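PDB 2YOC: pullulanase from Klebsiella oxytoca, which hydrolyses alpha-1,6-glucosidic linkages in pullulan and related alpha-dextrins, and is a glycosyl hydrolase associated with type 2 secretion. Local coordinates for residues M846-L851 with K931-F936; V854-G859 with T941-S946; A973-M978 with A1000-P1005; R1008-F1013 with V1044-W1049; S1031-V1036 with S1050-E1055. All blocks are in the same frame, centred on the assembly; numbering follows the deposited sequence.

Contacts 1 and 2 are consecutive parts of one pairing between helices 840-855 and 927-945, their centres about 14 Å apart. Contacts 3, 4 and 5 lie in the C-terminal beta domain, with centres only about 9 to 11 Å from one another. Contacts 3 and 5 share a sheet through neighbouring strands 994-1002 and 1050-1057, while contact 4 belongs to a smaller sheet. Apolar side chains join the two groups: Ala848 CB of contact 1 lies 3.5 Å from Leu1032 CD2 of contact 5, and Leu856 CD1 of contact 2 lies 3.7 Å from Val1051 CG2. Strands 975-981 and 1050-1057 continue to Asp982 and Gln1058, which bind a calcium ion.

Contact 1. Residues M846-L851 with K931-F936; sequences MQAVSL and KQMTAF
Gln847 and the selenomethionine Met933 cross at about a right angle, with the aliphatic stem of the glutamine against the selenium: Gln847 CG lies 3.9 Å from Met933 SE. The stem is brought there by a first torsion that sets CG opposite the backbone N (chi1 -178°). At the amide end, NE2 is hydrogen-bonded to Ser867 O, while Trp827 and Ile830 of helix 826-833 also touch the side chain. Ala848, next along, is met by two residues of 931-936. Its CB is 3.9 Å from Met933 CE and 3.9 Å from Phe936 CD2, approaching the phenyl ring obliquely. One turn after Gln847, Leu851 extends CD1 to within 3.8 Å of Met933 CE. Met933 can serve all three because its chain bends at both chi2 (60°) and chi3, which puts SE by Gln847 and CE by Ala848 and Leu851. No hydrogen bond joins the segments, and the packing, entirely buried, rests on these apolar surfaces. The helix axes are 10.2 Å apart at closest and run nearly parallel, inclined by 20°. Helix 840-855 leads into strand 860-864 of the closed eight-stranded parallel barrel and helix 927-945 comes after that strand, an arrangement consistent with neighbouring outer helices of the (beta/alpha)8 barrel of alpha-amylase-type glycosyl hydrolases.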
# COMPACT_ATOMS: atom_id res chain seq x y z
N MSE B 846 -10.23 10.36 -31.62
CA MSE B 846 -9.65 9.36 -30.70
C MSE B 846 -8.16 9.14 -31.01
O MSE B 846 -7.35 9.07 -30.08
CB MSE B 846 -10.41 8.03 -30.77
CG MSE B 846 -11.57 7.93 -29.83
SE MSE B 846 -12.57 6.31 -30.22
CE MSE B 846 -13.54 6.06 -28.56
N GLN B 847 -7.80 9.07 -32.30
CA GLN B 847 -6.42 8.92 -32.75
C GLN B 847 -5.59 10.15 -32.28
O GLN B 847 -4.54 10.00 -31.66
CB GLN B 847 -6.37 8.76 -34.30
CG GLN B 847 -4.97 8.54 -34.89
CD GLN B 847 -4.75 7.15 -35.44
OE1 GLN B 847 -5.51 6.23 -35.15
NE2 GLN B 847 -3.69 6.96 -36.23
N ALA B 848 -6.11 11.35 -32.54
CA ALA B 848 -5.49 12.62 -32.19
C ALA B 848 -5.29 12.77 -30.69
O ALA B 848 -4.23 13.21 -30.25
CB ALA B 848 -6.33 13.76 -32.72
N VAL B 849 -6.32 12.40 -29.90
CA VAL B 849 -6.35 12.44 -28.45
C VAL B 849 -5.23 11.53 -27.93
O VAL B 849 -4.44 11.95 -27.08
CB VAL B 849 -7.76 12.03 -27.93
CG1 VAL B 849 -7.72 11.53 -26.50
CG2 VAL B 849 -8.74 13.18 -28.07
N SER B 850 -5.15 10.30 -28.49
CA SER B 850 -4.12 9.32 -28.16
C SER B 850 -2.74 9.93 -28.38
O SER B 850 -1.91 9.92 -27.48
CB SER B 850 -4.29 8.07 -29.01
OG SER B 850 -5.59 7.52 -28.83
N LEU B 851 -2.54 10.55 -29.56
CA LEU B 851 -1.30 11.18 -29.95
C LEU B 851 -0.95 12.42 -29.11
O LEU B 851 0.24 12.68 -28.90
CB LEU B 851 -1.26 11.46 -31.46
CG LEU B 851 -1.23 10.21 -32.37
CD1 LEU B 851 -1.85 10.49 -33.71
CD2 LEU B 851 0.19 9.70 -32.58
N LYS B 931 -7.06 14.22 -44.37
CA LYS B 931 -6.75 15.64 -44.32
C LYS B 931 -7.07 16.25 -42.93
O LYS B 931 -6.28 17.05 -42.41
CB LYS B 931 -7.44 16.40 -45.46
CG LYS B 931 -6.65 16.40 -46.77
CD LYS B 931 -7.36 17.19 -47.89
CE LYS B 931 -6.63 17.12 -49.22
NZ LYS B 931 -7.14 18.11 -50.21
N GLN B 932 -8.18 15.82 -42.31
CA GLN B 932 -8.62 16.21 -40.97
C GLN B 932 -7.52 15.78 -39.94
O GLN B 932 -7.07 16.60 -39.14
CB GLN B 932 -9.98 15.55 -40.65
CG GLN B 932 -10.69 15.99 -39.38
CD GLN B 932 -12.03 15.30 -39.21
OE1 GLN B 932 -12.26 14.54 -38.25
NE2 GLN B 932 -12.97 15.56 -40.12
N MSE B 933 -7.09 14.49 -40.01
CA MSE B 933 -6.04 13.96 -39.13
C MSE B 933 -4.70 14.67 -39.33
O MSE B 933 -4.05 14.98 -38.33
CB MSE B 933 -5.91 12.43 -39.27
CG MSE B 933 -5.00 11.79 -38.23
SE MSE B 933 -5.62 12.07 -36.41
CE MSE B 933 -4.00 12.87 -35.67
N THR B 934 -4.27 14.94 -40.59
CA THR B 934 -3.00 15.63 -40.86
C THR B 934 -3.04 17.01 -40.18
O THR B 934 -2.10 17.35 -39.47
CB THR B 934 -2.68 15.73 -42.36
OG1 THR B 934 -2.96 14.48 -42.99
CG2 THR B 934 -1.25 16.07 -42.63
N ALA B 935 -4.16 17.73 -40.33
CA ALA B 935 -4.40 19.04 -39.73
C ALA B 935 -4.28 18.99 -38.20
O ALA B 935 -3.61 19.85 -37.62
CB ALA B 935 -5.78 19.55 -40.11
N PHE B 936 -4.86 17.95 -37.58
CA PHE B 936 -4.77 17.73 -36.14
C PHE B 936 -3.34 17.43 -35.72
O PHE B 936 -2.90 17.91 -34.68
CB PHE B 936 -5.66 16.55 -35.70
CG PHE B 936 -7.15 16.76 -35.66
CD1 PHE B 936 -7.69 18.05 -35.59
CD2 PHE B 936 -8.02 15.68 -35.61
CE1 PHE B 936 -9.08 18.24 -35.49
CE2 PHE B 936 -9.41 15.87 -35.53
CZ PHE B 936 -9.93 17.15 -35.47

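Contact 2. Residues V854-G859 with T941-S946; sequences VMLGQG and TELRKS
Arg944 sends its guanidinium group to the C-terminal end of helix 840-855 and the turn after it, where it donates to three backbone carbonyls. NH1 gives two of the bonds, 2.9 Å to Met855 O and 2.9 Å to Gly857 O, both acceptors lying in the guanidinium plane at its edge. NH1 stands well above the carbonyl plane of Met855, but is only moderately tilted from that of Gly857. The third bond runs from NH2 to Gly859 O at 2.9 Å and is a little more bent, with an N-H...O angle of 153°. A chain extended from CG to NE carries the group across from its helix. Three carbonyls near a helix C terminus would probably favour this positive charge. Gln858, between the glycines, uses its amide on the loop after helix 927-945: OE1 accepts from Leu952 N and NE2 donates to Leu949 O. Thr941 OG1 hydrogen-bonds to Ser457 O, its strongest partner, while its CG2 lies 3.8 Å from Met855 CE. At the other end, Ser946 OG donates to Leu943 O at 2.8 Å, which the Ser946 amide also reaches. Apolar packing adds Leu856 CD2 against Leu943 CB at 3.7 Å. The whole contact is buried where helix 840-855 turns into barrel strand 860-864, whose Ala861 touches Arg944, and helix 1022-1027 packs Ile1023 onto Leu943.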
# COMPACT_ATOMS: atom_id res chain seq x y z
N VAL B 854 1.47 12.04 -26.05
CA VAL B 854 2.87 11.92 -26.47
C VAL B 854 3.37 13.30 -26.87
O VAL B 854 4.34 13.78 -26.30
CB VAL B 854 2.97 10.93 -27.66
CG1 VAL B 854 4.35 10.97 -28.31
CG2 VAL B 854 2.58 9.51 -27.26
N MSE B 855 2.72 13.91 -27.86
CA MSE B 855 3.04 15.21 -28.43
C MSE B 855 3.08 16.35 -27.40
O MSE B 855 3.90 17.25 -27.56
CB MSE B 855 2.07 15.57 -29.57
CG MSE B 855 2.19 14.68 -30.79
SE MSE B 855 4.03 14.46 -31.35
CE MSE B 855 3.75 13.57 -33.05
N LEU B 856 2.21 16.33 -26.38
CA LEU B 856 2.21 17.40 -25.38
C LEU B 856 2.87 17.05 -24.03
O LEU B 856 2.78 17.82 -23.06
CB LEU B 856 0.81 18.05 -25.23
CG LEU B 856 0.17 18.57 -26.54
CD1 LEU B 856 -1.27 18.85 -26.35
CD2 LEU B 856 0.88 19.81 -27.08
N GLY B 857 3.59 15.94 -23.99
CA GLY B 857 4.27 15.49 -22.78
C GLY B 857 5.75 15.77 -22.75
O GLY B 857 6.41 15.75 -23.80
N GLN B 858 6.29 15.93 -21.53
CA GLN B 858 7.70 16.22 -21.24
C GLN B 858 8.72 15.26 -21.83
O GLN B 858 9.86 15.67 -22.08
CB GLN B 858 7.94 16.44 -19.73
CG GLN B 858 7.19 17.64 -19.12
CD GLN B 858 7.46 18.97 -19.79
OE1 GLN B 858 8.60 19.37 -20.01
NE2 GLN B 858 6.41 19.68 -20.13
N GLY B 859 8.33 13.99 -22.05
CA GLY B 859 9.22 12.98 -22.62
C GLY B 859 9.40 13.17 -24.12
O GLY B 859 8.68 13.95 -24.74
N THR B 941 2.01 19.15 -33.07
CA THR B 941 3.45 19.34 -33.18
C THR B 941 3.77 20.82 -33.08
O THR B 941 4.75 21.18 -32.41
CB THR B 941 4.04 18.65 -34.45
OG1 THR B 941 3.53 19.26 -35.64
CG2 THR B 941 3.84 17.13 -34.48
N GLU B 942 2.94 21.67 -33.71
CA GLU B 942 3.11 23.13 -33.68
C GLU B 942 3.07 23.61 -32.23
O GLU B 942 3.96 24.36 -31.80
CB GLU B 942 2.08 23.86 -34.56
CG GLU B 942 2.39 23.76 -36.05
CD GLU B 942 1.48 24.52 -37.00
OE1 GLU B 942 0.46 23.95 -37.46
OE2 GLU B 942 1.84 25.67 -37.34
N LEU B 943 2.09 23.10 -31.46
CA LEU B 943 1.92 23.37 -30.04
C LEU B 943 3.18 23.02 -29.24
O LEU B 943 3.69 23.87 -28.50
CB LEU B 943 0.70 22.61 -29.49
CG LEU B 943 -0.67 23.14 -29.94
CD1 LEU B 943 -1.75 22.13 -29.67
CD2 LEU B 943 -1.00 24.47 -29.31
N ARG B 944 3.72 21.78 -29.43
CA ARG B 944 4.93 21.24 -28.81
C ARG B 944 6.10 22.20 -28.99
O ARG B 944 6.84 22.45 -28.02
CB ARG B 944 5.26 19.86 -29.41
CG ARG B 944 6.53 19.21 -28.90
CD ARG B 944 6.57 17.74 -29.20
NE ARG B 944 7.70 17.08 -28.55
CZ ARG B 944 7.66 16.51 -27.35
NH1 ARG B 944 6.53 16.50 -26.65
NH2 ARG B 944 8.74 15.93 -26.85
N LYS B 945 6.25 22.78 -30.21
CA LYS B 945 7.31 23.74 -30.49
C LYS B 945 6.94 25.20 -30.11
O LYS B 945 7.79 26.08 -30.20
CB LYS B 945 7.85 23.60 -31.93
CG LYS B 945 6.85 23.77 -33.06
CD LYS B 945 7.53 23.71 -34.42
CE LYS B 945 7.48 25.02 -35.18
NZ LYS B 945 6.30 25.08 -36.07
N SER B 946 5.68 25.44 -29.65
CA SER B 946 5.20 26.77 -29.28
C SER B 946 5.66 27.32 -27.93
O SER B 946 5.39 28.47 -27.65
CB SER B 946 3.69 26.84 -29.41
OG SER B 946 3.00 26.52 -28.21

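Contact 3. Residues A973-M978 with A1000-P1005; sequences AGLLVM and AINAAP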
# COMPACT_ATOMS: atom_id res chain seq x y z
N ALA B 973 -13.21 10.65 -15.29
CA ALA B 973 -12.49 9.79 -16.25
C ALA B 973 -12.27 10.46 -17.60
O ALA B 973 -13.08 11.25 -18.05
CB ALA B 973 -13.22 8.47 -16.42
N GLY B 974 -11.12 10.17 -18.21
CA GLY B 974 -10.77 10.72 -19.51
C GLY B 974 -10.31 12.17 -19.53
O GLY B 974 -9.91 12.67 -20.58
N LEU B 975 -10.36 12.87 -18.38
CA LEU B 975 -9.90 14.25 -18.33
C LEU B 975 -8.47 14.30 -17.80
O LEU B 975 -8.20 13.91 -16.65
CB LEU B 975 -10.84 15.10 -17.50
CG LEU B 975 -10.63 16.60 -17.56
CD1 LEU B 975 -11.10 17.14 -18.89
CD2 LEU B 975 -11.37 17.29 -16.43
N LEU B 976 -7.55 14.72 -18.67
CA LEU B 976 -6.14 14.86 -18.33
C LEU B 976 -5.81 16.33 -18.34
O LEU B 976 -5.95 17.00 -19.37
CB LEU B 976 -5.24 14.07 -19.29
CG LEU B 976 -5.46 12.56 -19.28
CD1 LEU B 976 -5.07 11.95 -20.61
CD2 LEU B 976 -4.72 11.90 -18.13
N VAL B 977 -5.48 16.86 -17.16
CA VAL B 977 -5.20 18.28 -16.97
C VAL B 977 -3.79 18.47 -16.41
O VAL B 977 -3.53 18.08 -15.26
CB VAL B 977 -6.30 19.01 -16.15
CG1 VAL B 977 -5.90 20.44 -15.84
CG2 VAL B 977 -7.63 18.99 -16.89
N MSE B 978 -2.88 19.04 -17.23
CA MSE B 978 -1.49 19.27 -16.84
C MSE B 978 -1.20 20.74 -16.75
O MSE B 978 -1.55 21.48 -17.66
CB MSE B 978 -0.54 18.60 -17.83
CG MSE B 978 0.92 18.57 -17.36
SE MSE B 978 2.13 17.62 -18.57
CE MSE B 978 2.06 18.79 -20.10
N ALA B 1000 -5.19 20.43 -21.55
CA ALA B 1000 -6.41 19.75 -21.19
C ALA B 1000 -6.80 18.79 -22.30
O ALA B 1000 -6.91 19.20 -23.45
CB ALA B 1000 -7.53 20.74 -20.91
N ILE B 1001 -6.91 17.51 -21.95
CA ILE B 1001 -7.28 16.45 -22.87
C ILE B 1001 -8.56 15.82 -22.34
O ILE B 1001 -8.53 15.18 -21.29
CB ILE B 1001 -6.14 15.41 -23.02
CG1 ILE B 1001 -4.85 16.06 -23.58
CG2 ILE B 1001 -6.58 14.19 -23.88
CD1 ILE B 1001 -3.59 15.23 -23.35
N ASN B 1002 -9.69 16.02 -23.06
CA ASN B 1002 -10.97 15.43 -22.68
C ASN B 1002 -11.24 14.21 -23.56
O ASN B 1002 -11.86 14.31 -24.62
CB ASN B 1002 -12.12 16.45 -22.71
CG ASN B 1002 -13.43 15.92 -22.16
OD1 ASN B 1002 -13.48 15.13 -21.20
ND2 ASN B 1002 -14.53 16.38 -22.74
N ALA B 1003 -10.76 13.05 -23.10
CA ALA B 1003 -10.89 11.77 -23.76
C ALA B 1003 -12.18 11.09 -23.28
O ALA B 1003 -12.17 9.93 -22.85
CB ALA B 1003 -9.67 10.92 -23.43
N ALA B 1004 -13.31 11.83 -23.38
CA ALA B 1004 -14.64 11.40 -22.94
C ALA B 1004 -15.73 11.82 -23.95
O ALA B 1004 -15.58 12.88 -24.58
CB ALA B 1004 -14.94 12.00 -21.57
N PRO B 1005 -16.86 11.07 -24.08
CA PRO B 1005 -17.90 11.49 -25.04
C PRO B 1005 -18.76 12.64 -24.53
O PRO B 1005 -19.43 13.30 -25.34
CB PRO B 1005 -18.70 10.21 -25.30
CG PRO B 1005 -18.55 9.42 -24.04
CD PRO B 1005 -17.22 9.80 -23.41
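Leu976 and Ile1001 form a hydrogen-bonded pair between two antiparallel strands of the C-terminal beta domain, strands 975-981 and 994-1002 of its five-stranded sheet. Leu976 N donates to Ile1001 O at 2.8 Å, almost straight at 172°, and Ile1001 N returns a bond to Leu976 O at 2.8 Å. Their side chains lie on one face, CB to CB 4.1 Å apart, and meet helices 762-776 and 840-855, which cover that face: Leu976 touches Arg773, and Ile1001 touches Met776 and Thr853. The non-hydrogen-bonded pairs to either side, Leu975 with Asn1002 and Val977 with Ala1000, project from the other face.

Asn1002 can be followed outward atom by atom. Its CB is 4.0 Å from Leu975 CD1, and CG, turned away from the backbone N (chi1 -173°), is 4.2 Å from the same methyl. Beyond it the amide divides its polar ends: OD1 remains 3.9 Å from Leu975 CD1 and accepts a hydrogen bond from Arg1008 NH1, whereas ND2 donates to Pro1047 O and Glu1006 O. The buried amide is thus satisfied at both ends and ties the end of this strand to the adjoining smaller sheet.

Past Asn1002 the regular pairing stops, and Ala1003 is the centre of an inverse gamma turn opposite Gly974, a residue with positive phi. One last backbone bond crosses here: Ala1003 N donates to Gly974 O at 2.7 Å, tilted 33° from the carbonyl plane.

Contact 4. Residues R1008-F1013 with V1044-W1049; sequences RTLNEF and VTLPAW
Leu1010 and Val1044, together with Arg1008 and Leu1046, are the hydrogen-bonded pairs of a small antiparallel sheet in which strand 1044-1046 lies between strands 1008-1010 and 1037-1038. This sheet packs against the larger one of the C-terminal beta domain, a sandwich-like arrangement as in related glycosyl hydrolases.

Backbone bonds come first. Arg1008 N reaches Leu1046 O at 2.8 Å and Leu1046 N reaches Arg1008 O at 2.8 Å; further along, Leu1010 N donates to Val1044 O at 2.7 Å and Val1044 N to Leu1010 O at 3.0 Å. The CA of Thr1009 and of Thr1045 add C-H...O contacts to Val1044 O and Arg1008 O respectively.

Apolar contacts gather on the face of Leu1010, Val1044 and Leu1046. Leu1010 CB faces Val1044 CB at 3.7 Å, and Leu1010 CD1 meets Leu1046 CD1 at 3.5 Å, the two leucines crossing at an angle. Leu975 of the larger sheet touches both Leu1046 and Arg1008, whose NH1 also donates to Ala973 O.

On the reverse face, Thr1009 and Thr1045 lie side by side and point the same way, Thr1009 OG1 being 4.1 Å from Thr1045 CG2. Asn1011, nearby, packs on Thr135 of a second subunit.

Phe1013, beyond the end of the strand, packs on Val977 of the larger sheet. Leu1010 CD2 sits at its ring edge, in the ring plane, while Glu1012 CB stands 4.1 Å above one face, over the ring centre.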
# COMPACT_ATOMS: atom_id res chain seq x y z
N ARG B 1008 -16.87 18.48 -20.82
CA ARG B 1008 -16.49 18.72 -19.43
C ARG B 1008 -16.25 20.16 -19.04
O ARG B 1008 -16.18 21.03 -19.91
CB ARG B 1008 -15.29 17.85 -19.05
CG ARG B 1008 -15.66 16.62 -18.25
CD ARG B 1008 -16.28 15.51 -19.09
NE ARG B 1008 -16.47 14.29 -18.32
CZ ARG B 1008 -15.52 13.39 -18.09
NH1 ARG B 1008 -14.29 13.57 -18.57
NH2 ARG B 1008 -15.79 12.30 -17.37
N THR B 1009 -16.16 20.42 -17.72
CA THR B 1009 -15.96 21.77 -17.19
C THR B 1009 -14.73 21.90 -16.27
O THR B 1009 -14.37 20.96 -15.54
CB THR B 1009 -17.28 22.35 -16.67
OG1 THR B 1009 -18.35 21.96 -17.55
CG2 THR B 1009 -17.26 23.86 -16.63
N LEU B 1010 -14.06 23.06 -16.36
CA LEU B 1010 -12.84 23.36 -15.63
C LEU B 1010 -12.98 24.62 -14.82
O LEU B 1010 -12.81 25.73 -15.34
CB LEU B 1010 -11.63 23.46 -16.59
CG LEU B 1010 -10.80 22.19 -16.80
CD1 LEU B 1010 -11.50 21.21 -17.70
CD2 LEU B 1010 -9.47 22.53 -17.42
N ASN B 1011 -13.28 24.43 -13.53
CA ASN B 1011 -13.44 25.50 -12.55
C ASN B 1011 -12.18 25.65 -11.68
O ASN B 1011 -12.10 26.56 -10.84
CB ASN B 1011 -14.69 25.29 -11.68
CG ASN B 1011 -15.93 24.79 -12.40
OD1 ASN B 1011 -16.14 24.93 -13.61
ND2 ASN B 1011 -16.77 24.12 -11.63
N GLU B 1012 -11.20 24.75 -11.91
CA GLU B 1012 -9.90 24.71 -11.24
C GLU B 1012 -9.21 26.10 -11.31
O GLU B 1012 -8.76 26.63 -10.29
CB GLU B 1012 -9.01 23.62 -11.87
CG GLU B 1012 -9.26 22.20 -11.37
CD GLU B 1012 -9.93 21.22 -12.31
OE1 GLU B 1012 -10.16 21.57 -13.48
OE2 GLU B 1012 -10.21 20.08 -11.86
N PHE B 1013 -9.20 26.70 -12.52
CA PHE B 1013 -8.56 27.98 -12.80
C PHE B 1013 -9.49 29.15 -12.59
O PHE B 1013 -9.64 30.04 -13.44
CB PHE B 1013 -7.89 27.96 -14.19
CG PHE B 1013 -7.15 26.66 -14.42
CD1 PHE B 1013 -6.00 26.36 -13.71
CD2 PHE B 1013 -7.66 25.71 -15.29
CE1 PHE B 1013 -5.34 25.14 -13.88
CE2 PHE B 1013 -7.01 24.49 -15.46
CZ PHE B 1013 -5.85 24.21 -14.76
N VAL B 1044 -13.59 27.05 -17.88
CA VAL B 1044 -13.34 26.44 -19.18
C VAL B 1044 -14.33 25.32 -19.45
O VAL B 1044 -14.51 24.44 -18.61
CB VAL B 1044 -11.87 25.96 -19.34
CG1 VAL B 1044 -11.55 25.63 -20.79
CG2 VAL B 1044 -10.89 27.01 -18.81
N THR B 1045 -14.97 25.37 -20.63
CA THR B 1045 -15.88 24.32 -21.09
C THR B 1045 -15.15 23.62 -22.22
O THR B 1045 -14.79 24.25 -23.22
CB THR B 1045 -17.25 24.82 -21.52
OG1 THR B 1045 -17.53 26.10 -20.95
CG2 THR B 1045 -18.35 23.84 -21.18
N LEU B 1046 -14.88 22.34 -22.01
CA LEU B 1046 -14.19 21.49 -22.97
C LEU B 1046 -15.15 20.55 -23.68
O LEU B 1046 -15.65 19.61 -23.05
CB LEU B 1046 -13.14 20.64 -22.26
CG LEU B 1046 -11.90 21.28 -21.74
CD1 LEU B 1046 -11.08 20.24 -21.04
CD2 LEU B 1046 -11.06 21.85 -22.85
N PRO B 1047 -15.31 20.70 -25.02
CA PRO B 1047 -16.12 19.74 -25.79
C PRO B 1047 -15.58 18.30 -25.71
O PRO B 1047 -14.44 18.08 -25.28
CB PRO B 1047 -16.01 20.27 -27.22
CG PRO B 1047 -15.67 21.69 -27.08
CD PRO B 1047 -14.76 21.74 -25.90
N ALA B 1048 -16.40 17.32 -26.11
CA ALA B 1048 -16.02 15.90 -26.14
C ALA B 1048 -14.91 15.68 -27.16
O ALA B 1048 -14.89 16.35 -28.20
CB ALA B 1048 -17.21 15.06 -26.52
N TRP B 1049 -13.98 14.73 -26.85
CA TRP B 1049 -12.83 14.33 -27.66
C TRP B 1049 -12.05 15.54 -28.14
O TRP B 1049 -11.87 15.77 -29.33
CB TRP B 1049 -13.24 13.37 -28.78
CG TRP B 1049 -14.11 12.27 -28.27
CD1 TRP B 1049 -15.46 12.20 -28.35
CD2 TRP B 1049 -13.70 11.17 -27.45
NE1 TRP B 1049 -15.92 11.09 -27.69
CE2 TRP B 1049 -14.85 10.43 -27.13
CE3 TRP B 1049 -12.46 10.71 -27.00
CZ2 TRP B 1049 -14.81 9.26 -26.37
CZ3 TRP B 1049 -12.41 9.53 -26.27
CH2 TRP B 1049 -13.58 8.83 -25.96

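Contact 5. Residues S1031-V1036 with S1050-E1055; sequences SLANGV and SVAVLE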
# COMPACT_ATOMS: atom_id res chain seq x y z
N SER B 1031 -9.68 22.84 -35.53
CA SER B 1031 -8.93 22.71 -34.30
C SER B 1031 -9.49 21.60 -33.45
O SER B 1031 -10.68 21.28 -33.48
CB SER B 1031 -8.94 24.00 -33.50
OG SER B 1031 -8.14 23.88 -32.33
N LEU B 1032 -8.61 21.04 -32.64
CA LEU B 1032 -8.92 20.01 -31.68
C LEU B 1032 -9.59 20.67 -30.51
O LEU B 1032 -10.21 20.00 -29.69
CB LEU B 1032 -7.63 19.34 -31.23
CG LEU B 1032 -6.97 18.44 -32.23
CD1 LEU B 1032 -5.49 18.54 -32.14
CD2 LEU B 1032 -7.41 17.04 -32.04
N ALA B 1033 -9.44 22.00 -30.41
CA ALA B 1033 -10.03 22.82 -29.36
C ALA B 1033 -11.34 23.44 -29.85
O ALA B 1033 -11.96 24.18 -29.09
CB ALA B 1033 -9.06 23.90 -28.92
N ASN B 1034 -11.75 23.16 -31.12
CA ASN B 1034 -12.97 23.72 -31.69
C ASN B 1034 -14.17 23.55 -30.74
O ASN B 1034 -14.57 22.42 -30.44
CB ASN B 1034 -13.27 23.12 -33.07
CG ASN B 1034 -14.63 23.51 -33.61
OD1 ASN B 1034 -14.91 24.69 -33.89
ND2 ASN B 1034 -15.51 22.53 -33.71
N GLY B 1035 -14.64 24.68 -30.22
CA GLY B 1035 -15.75 24.72 -29.27
C GLY B 1035 -15.38 24.96 -27.82
O GLY B 1035 -16.27 25.05 -26.98
N VAL B 1036 -14.06 25.00 -27.51
CA VAL B 1036 -13.53 25.27 -26.16
C VAL B 1036 -13.96 26.67 -25.72
O VAL B 1036 -13.72 27.65 -26.43
CB VAL B 1036 -11.99 25.04 -26.06
CG1 VAL B 1036 -11.38 25.76 -24.86
CG2 VAL B 1036 -11.67 23.55 -26.00
N SER B 1050 -11.61 16.34 -27.18
CA SER B 1050 -10.92 17.57 -27.49
C SER B 1050 -9.67 17.75 -26.67
O SER B 1050 -9.54 17.21 -25.55
CB SER B 1050 -11.86 18.76 -27.30
OG SER B 1050 -12.29 18.89 -25.95
N VAL B 1051 -8.74 18.52 -27.24
CA VAL B 1051 -7.47 18.91 -26.65
C VAL B 1051 -7.26 20.45 -26.73
O VAL B 1051 -7.39 21.04 -27.79
CB VAL B 1051 -6.25 18.02 -27.07
CG1 VAL B 1051 -6.33 17.56 -28.52
CG2 VAL B 1051 -4.91 18.70 -26.79
N ALA B 1052 -7.01 21.07 -25.56
CA ALA B 1052 -6.81 22.52 -25.45
C ALA B 1052 -5.52 22.88 -24.75
O ALA B 1052 -5.16 22.28 -23.73
CB ALA B 1052 -7.96 23.15 -24.70
N VAL B 1053 -4.83 23.87 -25.28
CA VAL B 1053 -3.62 24.40 -24.66
C VAL B 1053 -4.03 25.77 -24.15
O VAL B 1053 -4.22 26.70 -24.94
CB VAL B 1053 -2.38 24.44 -25.59
CG1 VAL B 1053 -1.21 25.13 -24.91
CG2 VAL B 1053 -1.98 23.04 -26.03
N LEU B 1054 -4.27 25.87 -22.84
CA LEU B 1054 -4.67 27.14 -22.25
C LEU B 1054 -3.41 27.78 -21.73
O LEU B 1054 -2.64 27.13 -21.00
CB LEU B 1054 -5.72 26.97 -21.13
CG LEU B 1054 -7.14 26.41 -21.47
CD1 LEU B 1054 -7.48 26.52 -22.94
CD2 LEU B 1054 -7.26 25.00 -21.03
N GLU B 1055 -3.14 29.01 -22.15
CA GLU B 1055 -1.94 29.71 -21.75
C GLU B 1055 -2.21 30.90 -20.86
O GLU B 1055 -3.20 31.61 -21.07
CB GLU B 1055 -1.06 30.08 -22.96
CG GLU B 1055 -1.78 30.25 -24.29
CD GLU B 1055 -0.87 30.57 -25.45
OE1 GLU B 1055 0.17 29.89 -25.60
OE2 GLU B 1055 -1.20 31.51 -26.22
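Ser1050 opens the strand against the loop residue Leu1032, whose carbonyl O lies beside its CB. The serine hydroxyl looks elsewhere: with OG between the backbone N and the carbonyl carbon (chi1 63°), it hydrogen-bonds to Pro1047 O.

Val1051 makes the one hydrogen bond between the segments. Its N donates to Leu1032 O at 3.2 Å, from well above the carbonyl plane (57° out of it), and the same oxygen accepts from Arg845 NH1. The side chains of Val1051 and Leu1032 run side by side in the same direction, and CG1 of the valine lies along the leucine, 3.5 Å from its CB and 3.7 Å from its CD2. Although Ala1033 N comes near Val1051 O, the angle is poor; that amide instead donates to Ser1031 OG at 3.0 Å, forming an ST turn.

Ala1052 presents CB to two loop residues, 4.0 Å from Val1036 CG2 and 4.4 Å from Ala1033 CB. Further on, Leu1054 CD1 is 4.4 Å from Val1036 CG1. The loop is built from a type I turn from Ser1031 to Asn1034 overlapping a type II turn from Ala1033 to Val1036, the latter closed by Val1036 N to Ala1033 O at 2.8 Å, with Gly1035 at positive phi.

Strand 1050-1057 lies between strands 994-1002 and 1019-1020. Leu1020 of the latter touches Ala1033, Ala1052 and Leu1054. Leu1032 of the loop meets Leu940 while Val1053 of the strand meets Leu943, so that loop and strand both pack on helix 927-945.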